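Local coordinates for protein citrate synthase (Pyrobaculum aerophilum, PDB 2IBP) that probably catalyses the condensation of oxaloacetate with acetyl-CoA and water to give citrate and CoA in the tricarboxylic acid cycle, at residues 267-272 with 327-332; 255-260 with 358-363; 204-209 with 299-304. All blocks are in the same frame, centred on the assembly; numbering follows the deposited sequence.

Contact 1 (267-272 with 327-332); sequences AKAKEI and EQEVLS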
ATOM      1  N   ALA A 267      29.192  26.490 -18.557  1.00 11.85           N
ATOM      2  CA  ALA A 267      28.996  27.717 -19.339  1.00 15.04           C
ATOM      3  C   ALA A 267      27.533  27.917 -19.774  1.00 16.46           C
ATOM      4  O   ALA A 267      27.100  29.050 -20.037  1.00 14.51           O
ATOM      5  CB  ALA A 267      29.898  27.694 -20.566  1.00 16.14           C
ATOM      6  N   LYS A 268      26.781  26.820 -19.857  1.00 11.16           N
ATOM      7  CA  LYS A 268      25.386  26.878 -20.254  1.00 10.67           C
ATOM      8  C   LYS A 268      24.431  27.267 -19.130  1.00 12.57           C
ATOM      9  O   LYS A 268      23.250  27.513 -19.373  1.00 12.12           O
ATOM     10  CB  LYS A 268      24.934  25.545 -20.809  1.00 14.18           C
ATOM     11  CG  LYS A 268      25.549  25.126 -22.120  1.00 15.40           C
ATOM     12  CD  LYS A 268      25.053  23.737 -22.412  1.00 21.57           C
ATOM     13  CE  LYS A 268      25.551  23.152 -23.690  1.00 24.02           C
ATOM     14  NZ  LYS A 268      25.053  21.738 -23.784  1.00 22.08           N
ATOM     15  N   ALA A 269      24.942  27.378 -17.910  1.00 12.11           N
ATOM     16  CA  ALA A 269      24.084  27.683 -16.765  1.00 14.58           C
ATOM     17  C   ALA A 269      23.192  28.916 -16.970  1.00 16.47           C
ATOM     18  O   ALA A 269      21.976  28.874 -16.740  1.00 14.61           O
ATOM     19  CB  ALA A 269      24.921  27.832 -15.515  1.00 15.03           C
ATOM     20  N   LYS A 270      23.775  30.014 -17.434  1.00 12.51           N
ATOM     21  CA  LYS A 270      23.001  31.228 -17.596  1.00 10.73           C
ATOM     22  C   LYS A 270      21.867  31.069 -18.601  1.00 13.33           C
ATOM     23  O   LYS A 270      20.734  31.458 -18.324  1.00 17.09           O
ATOM     24  CB  LYS A 270      23.903  32.408 -17.958  1.00 17.49           C
ATOM     25  CG  LYS A 270      23.207  33.742 -17.803  1.00 21.88           C
ATOM     26  CD  LYS A 270      24.205  34.902 -17.825  1.00 30.13           C
ATOM     27  CE  LYS A 270      23.514  36.246 -17.608  1.00 43.39           C
ATOM     28  NZ  LYS A 270      24.500  37.369 -17.536  1.00 49.49           N
ATOM     29  N   GLU A 271      22.149  30.468 -19.748  1.00 12.14           N
ATOM     30  CA  GLU A 271      21.109  30.319 -20.761  1.00 12.57           C
ATOM     31  C   GLU A 271      20.034  29.329 -20.326  1.00 13.73           C
ATOM     32  O   GLU A 271      18.856  29.513 -20.625  1.00 16.88           O
ATOM     33  CB  GLU A 271      21.712  29.956 -22.120  1.00 14.57           C
ATOM     34  CG  GLU A 271      22.244  28.553 -22.235  1.00 13.75           C
ATOM     35  CD  GLU A 271      23.288  28.394 -23.323  1.00 13.80           C
ATOM     36  OE1 GLU A 271      24.268  29.183 -23.308  1.00 13.58           O
ATOM     37  OE2 GLU A 271      23.212  27.389 -24.077  1.00 13.03           O
ATOM     38  N   ILE A 272      20.439  28.290 -19.606  1.00 12.55           N
ATOM     39  CA  ILE A 272      19.489  27.288 -19.109  1.00 14.42           C
ATOM     40  C   ILE A 272      18.532  27.907 -18.094  1.00 12.92           C
ATOM     41  O   ILE A 272      17.318  27.693 -18.157  1.00 16.37           O
ATOM     42  CB  ILE A 272      20.228  26.097 -18.449  1.00 16.85           C
ATOM     43  CG1 ILE A 272      21.007  25.314 -19.500  1.00 15.36           C
ATOM     44  CG2 ILE A 272      19.236  25.142 -17.785  1.00 18.29           C
ATOM     45  CD1 ILE A 272      22.002  24.357 -18.897  1.00 18.19           C
ATOM     46  N   GLU A 327      23.017  26.584  -9.892  1.00  9.82           N
ATOM     47  CA  GLU A 327      22.554  27.096  -8.613  1.00 10.70           C
ATOM     48  C   GLU A 327      22.810  28.596  -8.478  1.00 11.13           C
ATOM     49  O   GLU A 327      21.924  29.346  -8.089  1.00 14.23           O
ATOM     50  CB  GLU A 327      23.241  26.367  -7.453  1.00 11.83           C
ATOM     51  CG  GLU A 327      22.671  26.763  -6.113  1.00 13.05           C
ATOM     52  CD  GLU A 327      23.724  26.916  -5.046  1.00 17.85           C
ATOM     53  OE1 GLU A 327      24.837  27.385  -5.363  1.00 21.88           O
ATOM     54  OE2 GLU A 327      23.399  26.685  -3.867  1.00 15.11           O
ATOM     55  N   GLN A 328      24.027  29.031  -8.802  1.00 10.88           N
ATOM     56  CA  GLN A 328      24.382  30.443  -8.702  1.00 14.50           C
ATOM     57  C   GLN A 328      23.474  31.328  -9.553  1.00 19.15           C
ATOM     58  O   GLN A 328      22.976  32.360  -9.085  1.00 19.68           O
ATOM     59  CB  GLN A 328      25.847  30.628  -9.068  1.00 19.08           C
ATOM     60  CG  GLN A 328      26.777  29.984  -8.040  1.00 31.15           C
ATOM     61  CD  GLN A 328      28.209  29.833  -8.523  1.00 40.83           C
ATOM     62  OE1 GLN A 328      29.010  29.134  -7.899  1.00 50.51           O
ATOM     63  NE2 GLN A 328      28.528  30.453  -9.655  1.00 51.57           N
ATOM     64  N   GLU A 329      23.150  30.853 -10.748  1.00 13.81           N
ATOM     65  CA  GLU A 329      22.275  31.597 -11.642  1.00 17.50           C
ATOM     66  C   GLU A 329      20.861  31.661 -11.087  1.00 18.81           C
ATOM     67  O   GLU A 329      20.235  32.729 -11.074  1.00 20.12           O
ATOM     68  CB  GLU A 329      22.299  31.001 -13.049  1.00 19.16           C
ATOM     69  CG  GLU A 329      23.655  31.151 -13.731  1.00 15.31           C
ATOM     70  CD  GLU A 329      24.079  32.613 -13.908  1.00 29.91           C
ATOM     71  OE1 GLU A 329      23.198  33.495 -14.030  1.00 26.48           O
ATOM     72  OE2 GLU A 329      25.299  32.873 -13.973  1.00 41.64           O
ATOM     73  N   VAL A 330      20.382  30.537 -10.563  1.00 16.84           N
ATOM     74  CA  VAL A 330      19.050  30.492  -9.965  1.00 17.83           C
ATOM     75  C   VAL A 330      18.940  31.477  -8.792  1.00 22.70           C
ATOM     76  O   VAL A 330      17.953  32.210  -8.675  1.00 25.29           O
ATOM     77  CB  VAL A 330      18.689  29.076  -9.475  1.00 13.53           C
ATOM     78  CG1 VAL A 330      17.527  29.133  -8.470  1.00 14.05           C
ATOM     79  CG2 VAL A 330      18.397  28.162 -10.646  1.00 12.07           C
ATOM     80  N   LEU A 331      19.973  31.523  -7.958  1.00 14.62           N
ATOM     81  CA  LEU A 331      19.956  32.384  -6.774  1.00 20.25           C
ATOM     82  C   LEU A 331      20.110  33.878  -7.083  1.00 27.53           C
ATOM     83  O   LEU A 331      19.704  34.725  -6.283  1.00 30.79           O
ATOM     84  CB  LEU A 331      21.044  31.947  -5.787  1.00 19.48           C
ATOM     85  CG  LEU A 331      20.896  30.545  -5.188  1.00 15.20           C
ATOM     86  CD1 LEU A 331      22.082  30.234  -4.281  1.00 18.19           C
ATOM     87  CD2 LEU A 331      19.590  30.427  -4.417  1.00 19.11           C
ATOM     88  N   SER A 332      20.691  34.199  -8.236  1.00 19.02           N
ATOM     89  CA  SER A 332      20.923  35.595  -8.623  1.00 26.30           C
ATOM     90  C   SER A 332      19.864  36.137  -9.579  1.00 30.97           C
ATOM     91  O   SER A 332      19.832  37.333  -9.858  1.00 35.37           O
ATOM     92  CB  SER A 332      22.298  35.736  -9.276  1.00 24.50           C
ATOM     93  OG  SER A 332      22.364  35.019 -10.503  1.00 27.68           O
TER
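The carboxylate of Glu329 lies with one face against the aliphatic stem of Lys270, and both lysine methylenes that come closest are on that same face. Lys270 CB sits above Glu329 CD at 4.1 Å, while Lys270 CG stands over Glu329 OE1 at 3.8 Å. The lysine therefore meets the acid with hydrocarbon and not with its amine: Lys270 NZ remains 5.4 Å from Glu329 OE1, too far for a salt bridge, though the opposite charges may still attract weakly. Lys270 CG is anti to the backbone N (chi1 -166°) and the chain runs on extended, carrying NZ past the carboxylate. On the other side, chi1 of Glu329 (-66°) sets its CG against the neighbouring helix, 3.9 Å from Lys270 N and 4.0 Å from Ala269 CB, and the bend at chi2 (-61°) then folds the carboxylate over the lysine stem. Replacing Glu329 with an alanine would probably strip the cover from the Lys270 stem and leave the lysine amine without its nearby opposite charge. No hydrogen bond joins the two segments, so they meet through packing alone. Ala269 turns inward onto Ala325 and Ile326 of helix 319-332, and Val273, one turn further along helix 269-276, receives both Glu329 and Val330. The contact thus forms the outer margin of a helix-helix seam, with the apolar side chains inside it and the Lys270 stem and Glu329 carboxylate on its more exposed side, away from the annotated sites.

Contact 2 (255-260 with 358-363); sequences MAVRNY and IPYEYF. With ACT (acetate ion), chain C.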
ATOM      1  N   MET A 255      17.232  12.231 -12.268  1.00 10.78           N
ATOM      2  CA  MET A 255      17.044  13.034 -13.472  0.50 12.26           C
ATOM      3  C   MET A 255      17.918  14.278 -13.460  1.00 10.50           C
ATOM      4  O   MET A 255      18.405  14.703 -14.521  1.00 12.35           O
ATOM      5  CB  MET A 255      15.572  13.374 -13.683  0.50 15.22           C
ATOM      6  CG  MET A 255      14.682  12.132 -13.867  0.50 14.79           C
ATOM      7  SD  MET A 255      15.362  10.903 -15.006  0.50 22.77           S
ATOM      8  CE  MET A 255      15.694  11.903 -16.458  0.50 22.01           C
ATOM      9  N   ALA A 256      18.132  14.858 -12.277  1.00 10.08           N
ATOM     10  CA  ALA A 256      19.010  16.029 -12.164  1.00  9.30           C
ATOM     11  C   ALA A 256      20.402  15.649 -12.667  1.00  7.47           C
ATOM     12  O   ALA A 256      20.992  16.361 -13.478  1.00 11.10           O
ATOM     13  CB  ALA A 256      19.083  16.517 -10.719  1.00 12.24           C
ATOM     14  N   VAL A 257      20.924  14.515 -12.193  1.00  8.36           N
ATOM     15  CA  VAL A 257      22.248  14.042 -12.611  1.00  9.33           C
ATOM     16  C   VAL A 257      22.320  13.747 -14.103  1.00  7.18           C
ATOM     17  O   VAL A 257      23.248  14.185 -14.773  1.00 11.14           O
ATOM     18  CB  VAL A 257      22.729  12.841 -11.777  1.00 12.05           C
ATOM     19  CG1 VAL A 257      23.937  12.167 -12.423  1.00  9.33           C
ATOM     20  CG2 VAL A 257      23.055  13.307 -10.362  1.00 14.91           C
ATOM     21  N   ARG A 258      21.343  13.018 -14.631  1.00  8.64           N
ATOM     22  CA  ARG A 258      21.314  12.770 -16.069  1.00  7.80           C
ATOM     23  C   ARG A 258      21.303  14.093 -16.840  1.00  9.34           C
ATOM     24  O   ARG A 258      21.911  14.196 -17.886  1.00 11.47           O
ATOM     25  CB  ARG A 258      20.081  11.962 -16.451  1.00 11.56           C
ATOM     26  CG  ARG A 258      20.103  10.543 -15.945  1.00 11.60           C
ATOM     27  CD  ARG A 258      18.878   9.817 -16.429  1.00 17.25           C
ATOM     28  NE  ARG A 258      18.851   8.428 -16.014  1.00 17.47           N
ATOM     29  CZ  ARG A 258      19.425   7.431 -16.676  1.00 21.93           C
ATOM     30  NH1 ARG A 258      20.151   7.671 -17.762  1.00 24.71           N
ATOM     31  NH2 ARG A 258      19.287   6.186 -16.237  1.00 24.60           N
ATOM     32  N   ASN A 259      20.564  15.081 -16.342  1.00 10.34           N
ATOM     33  CA  ASN A 259      20.512  16.389 -16.976  0.50  2.00           C
ATOM     34  C   ASN A 259      21.852  17.081 -16.936  1.00 11.43           C
ATOM     35  O   ASN A 259      22.254  17.711 -17.923  1.00 12.92           O
ATOM     36  CB  ASN A 259      19.468  17.290 -16.333  0.50  5.25           C
ATOM     37  CG  ASN A 259      18.051  16.902 -16.707  0.50  7.18           C
ATOM     38  OD1 ASN A 259      17.829  16.061 -17.581  0.50  9.97           O
ATOM     39  ND2 ASN A 259      17.084  17.595 -16.117  0.50 11.83           N
ATOM     40  N   TYR A 260      22.533  17.024 -15.791  1.00  9.41           N
ATOM     41  CA  TYR A 260      23.844  17.653 -15.689  1.00 10.27           C
ATOM     42  C   TYR A 260      24.788  16.993 -16.688  1.00 10.96           C
ATOM     43  O   TYR A 260      25.586  17.676 -17.322  1.00 12.92           O
ATOM     44  CB  TYR A 260      24.444  17.584 -14.272  1.00 11.15           C
ATOM     45  CG  TYR A 260      23.587  18.205 -13.188  1.00  6.18           C
ATOM     46  CD1 TYR A 260      22.935  19.414 -13.392  1.00  8.11           C
ATOM     47  CD2 TYR A 260      23.532  17.639 -11.910  1.00  8.54           C
ATOM     48  CE1 TYR A 260      22.175  20.007 -12.378  1.00  9.36           C
ATOM     49  CE2 TYR A 260      22.760  18.214 -10.901  1.00 10.19           C
ATOM     50  CZ  TYR A 260      22.088  19.389 -11.145  1.00  8.06           C
ATOM     51  OH  TYR A 260      21.305  19.960 -10.168  1.00 11.32           O
ATOM     52  N   ILE A 358      27.011   4.066  -7.206  1.00 10.11           N
ATOM     53  CA  ILE A 358      25.679   3.537  -6.917  1.00  9.73           C
ATOM     54  C   ILE A 358      24.852   3.737  -8.176  1.00  8.39           C
ATOM     55  O   ILE A 358      24.734   4.867  -8.678  1.00  9.59           O
ATOM     56  CB  ILE A 358      25.021   4.286  -5.764  1.00  9.08           C
ATOM     57  CG1 ILE A 358      25.842   4.067  -4.475  1.00 11.13           C
ATOM     58  CG2 ILE A 358      23.544   3.854  -5.618  1.00  9.24           C
ATOM     59  CD1 ILE A 358      25.389   4.892  -3.303  1.00 17.75           C
ATOM     60  N   PRO A 359      24.351   2.634  -8.758  1.00  9.63           N
ATOM     61  CA  PRO A 359      23.542   2.785  -9.971  1.00 10.11           C
ATOM     62  C   PRO A 359      22.275   3.608  -9.719  1.00  9.76           C
ATOM     63  O   PRO A 359      21.716   3.590  -8.625  1.00  9.14           O
ATOM     64  CB  PRO A 359      23.210   1.341 -10.365  1.00  9.03           C
ATOM     65  CG  PRO A 359      24.216   0.523  -9.682  1.00 10.19           C
ATOM     66  CD  PRO A 359      24.502   1.226  -8.382  1.00 10.23           C
ATOM     67  N   TYR A 360      21.786   4.276 -10.753  1.00  9.35           N
ATOM     68  CA  TYR A 360      20.615   5.128 -10.618  1.00  7.69           C
ATOM     69  C   TYR A 360      19.423   4.410  -9.997  1.00  8.48           C
ATOM     70  O   TYR A 360      18.669   5.008  -9.211  1.00  7.84           O
ATOM     71  CB  TYR A 360      20.148   5.608 -11.988  1.00 10.62           C
ATOM     72  CG  TYR A 360      21.080   6.564 -12.677  1.00  9.24           C
ATOM     73  CD1 TYR A 360      21.413   7.772 -12.086  1.00 11.87           C
ATOM     74  CD2 TYR A 360      21.476   6.341 -13.982  1.00 12.38           C
ATOM     75  CE1 TYR A 360      22.199   8.703 -12.750  1.00 11.98           C
ATOM     76  CE2 TYR A 360      22.269   7.265 -14.656  1.00 13.52           C
ATOM     77  CZ  TYR A 360      22.617   8.443 -14.038  1.00 12.24           C
ATOM     78  OH  TYR A 360      23.418   9.364 -14.695  1.00 14.61           O
ATOM     79  N   GLU A 361      19.203   3.169 -10.407  1.00  9.59           N
ATOM     80  CA  GLU A 361      18.050   2.410  -9.944  0.50 10.40           C
ATOM     81  C   GLU A 361      18.085   2.114  -8.445  1.00  5.35           C
ATOM     82  O   GLU A 361      17.080   1.685  -7.883  1.00  8.88           O
ATOM     83  CB  GLU A 361      17.866   1.126 -10.755  0.50 10.56           C
ATOM     84  CG  GLU A 361      19.016   0.124 -10.697  0.50 14.90           C
ATOM     85  CD  GLU A 361      20.132   0.344 -11.732  0.50 13.95           C
ATOM     86  OE1 GLU A 361      20.234   1.421 -12.366  0.50 12.60           O
ATOM     87  OE2 GLU A 361      20.922  -0.611 -11.910  0.50 25.99           O
ATOM     88  N   TYR A 362      19.233   2.362  -7.810  1.00  6.21           N
ATOM     89  CA  TYR A 362      19.360   2.179  -6.349  1.00  6.91           C
ATOM     90  C   TYR A 362      19.168   3.483  -5.578  1.00  7.26           C
ATOM     91  O   TYR A 362      19.149   3.484  -4.351  1.00  7.20           O
ATOM     92  CB  TYR A 362      20.653   1.464  -5.960  1.00  5.71           C
ATOM     93  CG  TYR A 362      20.630   0.017  -6.382  1.00  8.29           C
ATOM     94  CD1 TYR A 362      20.048  -0.961  -5.565  1.00  8.67           C
ATOM     95  CD2 TYR A 362      21.001  -0.354  -7.662  1.00  8.65           C
ATOM     96  CE1 TYR A 362      19.937  -2.253  -5.979  1.00  7.02           C
ATOM     97  CE2 TYR A 362      20.864  -1.648  -8.097  1.00 10.10           C
ATOM     98  CZ  TYR A 362      20.301  -2.600  -7.264  1.00  9.54           C
ATOM     99  OH  TYR A 362      20.152  -3.899  -7.702  1.00  9.57           O
ATOM    100  N   PHE A 363      18.988   4.601  -6.279  1.00  6.57           N
ATOM    101  CA  PHE A 363      18.785   5.888  -5.605  1.00  8.29           C
ATOM    102  C   PHE A 363      17.527   5.862  -4.744  1.00  7.02           C
ATOM    103  O   PHE A 363      17.556   6.255  -3.565  1.00  7.62           O
ATOM    104  CB  PHE A 363      18.669   7.039  -6.625  1.00  8.37           C
ATOM    105  CG  PHE A 363      19.988   7.489  -7.215  1.00  8.79           C
ATOM    106  CD1 PHE A 363      21.083   6.634  -7.293  1.00  9.09           C
ATOM    107  CD2 PHE A 363      20.073   8.731  -7.847  1.00  6.69           C
ATOM    108  CE1 PHE A 363      22.281   7.056  -7.883  1.00  9.88           C
ATOM    109  CE2 PHE A 363      21.262   9.144  -8.432  1.00  8.16           C
ATOM    110  CZ  PHE A 363      22.356   8.307  -8.447  1.00  9.23           C
TER
HETATM  111  C   ACT C 902      24.234   4.487 -13.563  1.00 30.14           C
HETATM  112  O   ACT C 902      23.305   3.744 -13.154  1.00 18.87           O
HETATM  113  OXT ACT C 902      24.590   4.326 -14.755  1.00 28.98           O
HETATM  114  CH3 ACT C 902      24.880   5.526 -12.689  1.00 23.16           C
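Val257, buried on helix 252-263, directs its CB toward the 358-363 loop and brings CG1 to the edge of the Tyr360 ring, in its plane, 3.6 Å from Tyr360 OH. Ile351 and Tyr354 of helix 349-356 also touch this valine. Next in sequence, Arg258 covers one ring face. Its CG, at chi1 -68°, passes 3.7 Å from Tyr360 OH, and the extended chain carries the guanidinium on to slant over the CD2-CE2 side of that face, the two planes 33° apart. Arg258 NH2 comes to 3.1 Å from Tyr360 CD2, and Tyr360 CE2 lies beneath the centre of the guanidinium. The charge of Arg258 is paired with Glu254, one turn earlier on the helix, which should limit the group's freedom to turn. Judged by other citrate synthases, helix 252-263 probably belongs to the small domain and the 358-363 loop to the return of the chain to the large one. An acetate, probably from the crystallisation liquor, occupies the opposite face of Tyr360, its methyl 3.6 Å above the ring plane. Tyr360 N donates a hydrogen bond to the acetate O (2.9 Å, 167°). Further along the helix, Tyr260 turns to other partners, its hydroxyl bonding to Phe347 O.

Contact 3 (204-209 with 299-304); sequences IDLYLI and AKIFKE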
ATOM      1  N   ILE A 204      26.653   8.815   3.075  1.00  4.35           N
ATOM      2  CA  ILE A 204      25.497   7.927   3.228  1.00  7.16           C
ATOM      3  C   ILE A 204      24.794   8.235   4.547  1.00  8.65           C
ATOM      4  O   ILE A 204      23.573   8.407   4.589  1.00  7.41           O
ATOM      5  CB  ILE A 204      25.879   6.439   3.123  1.00  8.61           C
ATOM      6  CG1 ILE A 204      26.409   6.130   1.714  1.00  8.75           C
ATOM      7  CG2 ILE A 204      24.664   5.538   3.449  1.00  8.95           C
ATOM      8  CD1 ILE A 204      25.411   6.392   0.585  1.00 13.94           C
ATOM      9  N   ASP A 205      25.552   8.346   5.628  1.00  8.49           N
ATOM     10  CA  ASP A 205      24.951   8.639   6.934  1.00  8.76           C
ATOM     11  C   ASP A 205      24.167   9.953   6.874  1.00  6.70           C
ATOM     12  O   ASP A 205      23.033  10.037   7.356  1.00  7.41           O
ATOM     13  CB  ASP A 205      26.033   8.752   8.004  1.00  8.13           C
ATOM     14  CG  ASP A 205      25.479   8.644   9.416  1.00 16.99           C
ATOM     15  OD1 ASP A 205      24.613   7.781   9.646  1.00 11.18           O
ATOM     16  OD2 ASP A 205      26.002   9.320  10.323  1.00 23.58           O
ATOM     17  N   LEU A 206      24.778  10.980   6.285  1.00  5.69           N
ATOM     18  CA  LEU A 206      24.134  12.277   6.166  1.00  5.99           C
ATOM     19  C   LEU A 206      22.858  12.162   5.351  1.00  8.12           C
ATOM     20  O   LEU A 206      21.811  12.666   5.740  1.00  8.32           O
ATOM     21  CB  LEU A 206      25.076  13.290   5.519  1.00  8.01           C
ATOM     22  CG  LEU A 206      24.541  14.708   5.420  1.00 10.09           C
ATOM     23  CD1 LEU A 206      24.175  15.259   6.809  1.00 14.21           C
ATOM     24  CD2 LEU A 206      25.613  15.584   4.725  1.00 10.14           C
ATOM     25  N   TYR A 207      22.941  11.485   4.212  1.00  5.85           N
ATOM     26  CA  TYR A 207      21.765  11.319   3.370  1.00  5.58           C
ATOM     27  C   TYR A 207      20.642  10.644   4.162  1.00  6.99           C
ATOM     28  O   TYR A 207      19.488  11.067   4.114  1.00  6.73           O
ATOM     29  CB  TYR A 207      22.101  10.484   2.143  1.00  8.11           C
ATOM     30  CG  TYR A 207      20.899  10.292   1.242  1.00  7.29           C
ATOM     31  CD1 TYR A 207      20.651  11.158   0.182  1.00 10.61           C
ATOM     32  CD2 TYR A 207      19.971   9.300   1.508  1.00  9.05           C
ATOM     33  CE1 TYR A 207      19.528  11.005  -0.600  1.00  9.37           C
ATOM     34  CE2 TYR A 207      18.854   9.157   0.739  1.00  9.61           C
ATOM     35  CZ  TYR A 207      18.635  10.011  -0.301  1.00 11.06           C
ATOM     36  OH  TYR A 207      17.503   9.860  -1.054  1.00 18.62           O
ATOM     37  N   LEU A 208      21.006   9.624   4.929  1.00  6.20           N
ATOM     38  CA  LEU A 208      20.012   8.886   5.693  1.00  6.55           C
ATOM     39  C   LEU A 208      19.370   9.796   6.732  1.00  6.17           C
ATOM     40  O   LEU A 208      18.168   9.754   6.949  1.00  7.58           O
ATOM     41  CB  LEU A 208      20.607   7.638   6.336  1.00  4.95           C
ATOM     42  CG  LEU A 208      21.089   6.527   5.418  1.00  6.83           C
ATOM     43  CD1 LEU A 208      21.716   5.422   6.222  1.00 10.66           C
ATOM     44  CD2 LEU A 208      20.005   5.976   4.512  1.00  9.61           C
ATOM     45  N   ILE A 209      20.179  10.592   7.419  1.00  5.25           N
ATOM     46  CA  ILE A 209      19.613  11.531   8.373  1.00  5.90           C
ATOM     47  C   ILE A 209      18.667  12.499   7.674  1.00  5.65           C
ATOM     48  O   ILE A 209      17.546  12.730   8.104  1.00  7.86           O
ATOM     49  CB  ILE A 209      20.728  12.375   9.035  1.00  6.40           C
ATOM     50  CG1 ILE A 209      21.578  11.472   9.930  1.00  7.51           C
ATOM     51  CG2 ILE A 209      20.129  13.561   9.800  1.00  6.14           C
ATOM     52  CD1 ILE A 209      22.821  12.142  10.488  1.00  9.90           C
ATOM     53  N   ALA A 299      19.058  20.521   1.399  1.00 10.22           N
ATOM     54  CA  ALA A 299      19.867  20.774   0.198  1.00 10.07           C
ATOM     55  C   ALA A 299      21.139  21.539   0.540  1.00 11.23           C
ATOM     56  O   ALA A 299      22.223  21.213   0.039  1.00 10.79           O
ATOM     57  CB  ALA A 299      19.041  21.534  -0.847  1.00  9.74           C
ATOM     58  N   LYS A 300      21.007  22.514   1.430  1.00 10.88           N
ATOM     59  CA  LYS A 300      22.140  23.348   1.849  1.00 11.26           C
ATOM     60  C   LYS A 300      23.222  22.470   2.479  1.00 11.12           C
ATOM     61  O   LYS A 300      24.407  22.561   2.152  1.00 13.21           O
ATOM     62  CB  LYS A 300      21.671  24.417   2.826  1.00 15.56           C
ATOM     63  CG  LYS A 300      22.750  25.412   3.205  1.00 26.89           C
ATOM     64  CD  LYS A 300      22.172  26.651   3.887  1.00 39.40           C
ATOM     65  CE  LYS A 300      21.313  27.485   2.927  1.00 45.95           C
ATOM     66  NZ  LYS A 300      20.660  28.657   3.593  1.00 41.34           N
ATOM     67  N   ILE A 301      22.780  21.569   3.344  1.00 11.47           N
ATOM     68  CA  ILE A 301      23.677  20.672   4.025  1.00  8.14           C
ATOM     69  C   ILE A 301      24.298  19.665   3.074  1.00  6.97           C
ATOM     70  O   ILE A 301      25.505  19.411   3.118  1.00  9.78           O
ATOM     71  CB  ILE A 301      22.936  19.906   5.140  1.00  8.09           C
ATOM     72  CG1 ILE A 301      22.383  20.885   6.181  1.00 10.29           C
ATOM     73  CG2 ILE A 301      23.841  18.882   5.801  1.00 11.34           C
ATOM     74  CD1 ILE A 301      21.385  20.269   7.146  1.00 13.05           C
ATOM     75  N   PHE A 302      23.484  19.070   2.211  1.00  6.84           N
ATOM     76  CA  PHE A 302      24.018  18.047   1.331  1.00  7.30           C
ATOM     77  C   PHE A 302      24.937  18.628   0.258  1.00  9.31           C
ATOM     78  O   PHE A 302      25.891  17.978  -0.160  1.00 10.83           O
ATOM     79  CB  PHE A 302      22.941  17.145   0.757  1.00  9.47           C
ATOM     80  CG  PHE A 302      23.433  15.761   0.508  1.00  8.68           C
ATOM     81  CD1 PHE A 302      23.742  14.931   1.572  1.00 10.67           C
ATOM     82  CD2 PHE A 302      23.668  15.311  -0.765  1.00 10.35           C
ATOM     83  CE1 PHE A 302      24.245  13.678   1.366  1.00 10.67           C
ATOM     84  CE2 PHE A 302      24.138  14.046  -0.978  1.00 11.06           C
ATOM     85  CZ  PHE A 302      24.430  13.222   0.098  1.00 13.34           C
ATOM     86  N   LYS A 303      24.661  19.859  -0.155  1.00  9.36           N
ATOM     87  CA  LYS A 303      25.534  20.576  -1.090  1.00  9.70           C
ATOM     88  C   LYS A 303      26.958  20.649  -0.522  1.00  8.74           C
ATOM     89  O   LYS A 303      27.935  20.358  -1.200  1.00 10.68           O
ATOM     90  CB  LYS A 303      25.039  21.999  -1.274  1.00 12.20           C
ATOM     91  CG  LYS A 303      25.989  22.856  -2.080  1.00 10.04           C
ATOM     92  CD  LYS A 303      25.568  24.301  -2.064  1.00 16.13           C
ATOM     93  CE  LYS A 303      26.527  25.130  -2.899  1.00 27.24           C
ATOM     94  NZ  LYS A 303      26.217  26.575  -2.798  1.00 31.27           N
ATOM     95  N   GLU A 304      27.059  21.024   0.749  1.00  8.21           N
ATOM     96  CA  GLU A 304      28.361  21.148   1.395  1.00 10.11           C
ATOM     97  C   GLU A 304      29.076  19.815   1.505  1.00 11.63           C
ATOM     98  O   GLU A 304      30.282  19.744   1.363  1.00 10.96           O
ATOM     99  CB  GLU A 304      28.261  21.868   2.732  1.00 15.39           C
ATOM    100  CG  GLU A 304      27.883  23.323   2.545  1.00 19.20           C
ATOM    101  CD  GLU A 304      28.826  24.037   1.570  1.00 25.27           C
ATOM    102  OE1 GLU A 304      30.059  23.831   1.663  1.00 26.47           O
ATOM    103  OE2 GLU A 304      28.337  24.775   0.697  1.00 21.73           O
TER
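Leu206 reaches from helix 204-209 toward helix 299-304. Its CB points at the opposing helix, and CG, held anti to the backbone N (chi1 -176°), comes 3.9 Å from Phe302 CD1. There the chain forks: CD1 touches Ile301 CG2 at 3.8 Å, while CD2 nears Phe302 CD1 at 3.7 Å and also brushes the same isoleucine methyl. The leucine thus fills the notch between two successive residues of the other helix, lying beside the phenylalanine side chain and pointing the opposite way. The Phe302 ring continues toward Tyr207: its CE1 is 3.8 Å from Tyr207 N and 3.9 Å from Tyr207 CB, and its CZ stands at the edge of the tyrosine ring, near its plane. The chi1 of Phe302, -149°, is well away from a staggered position, which suggests that the ring is turned to fit between these neighbours. The two short helical segments run antiparallel, at 174°, with their axes 10.7 Å apart, so side chains span the gap. As in other citrate synthases, this is probably a face between the large and small domains. Tyr207 stacks on His211 and lies about 6 Å, side chain to side chain, from Asp346, a predicted active-site residue, while helix 297-313 carries Glu304 and Asp308, a magnesium site of this protein, although the ion is not bound to this chain here. Between the side chains the contact is apolar, with Phe302 CE1 also against the backbone N of Tyr207; its grip comes from shape and burial, with no hydrogen bond between the two segments.

From the N terminus, helix 198-210 supplies the first segment of contact 3, followed by helix 252-263 for contact 2 and helix 269-276 for contact 1. Contact 3 closes first, when the chain reaches 299-304; contact 1 closes at 327-332 and contact 2 at 358-363. Contact 1 is therefore nested within the loop of contact 2, while contact 3 crosses both. Contacts 1 and 3 meet through a salt bridge from Glu327 OE2 to Lys303 NZ (3.0 Å), and contacts 2 and 3 pack where Ile358 CD1 approaches Ile204 CD1 (4.2 Å). Contact 3 joins helices 198-210 and 297-313, contact 2 helix 252-263 and the loop before helix 363-382, contact 1 helices 269-276 and 319-332.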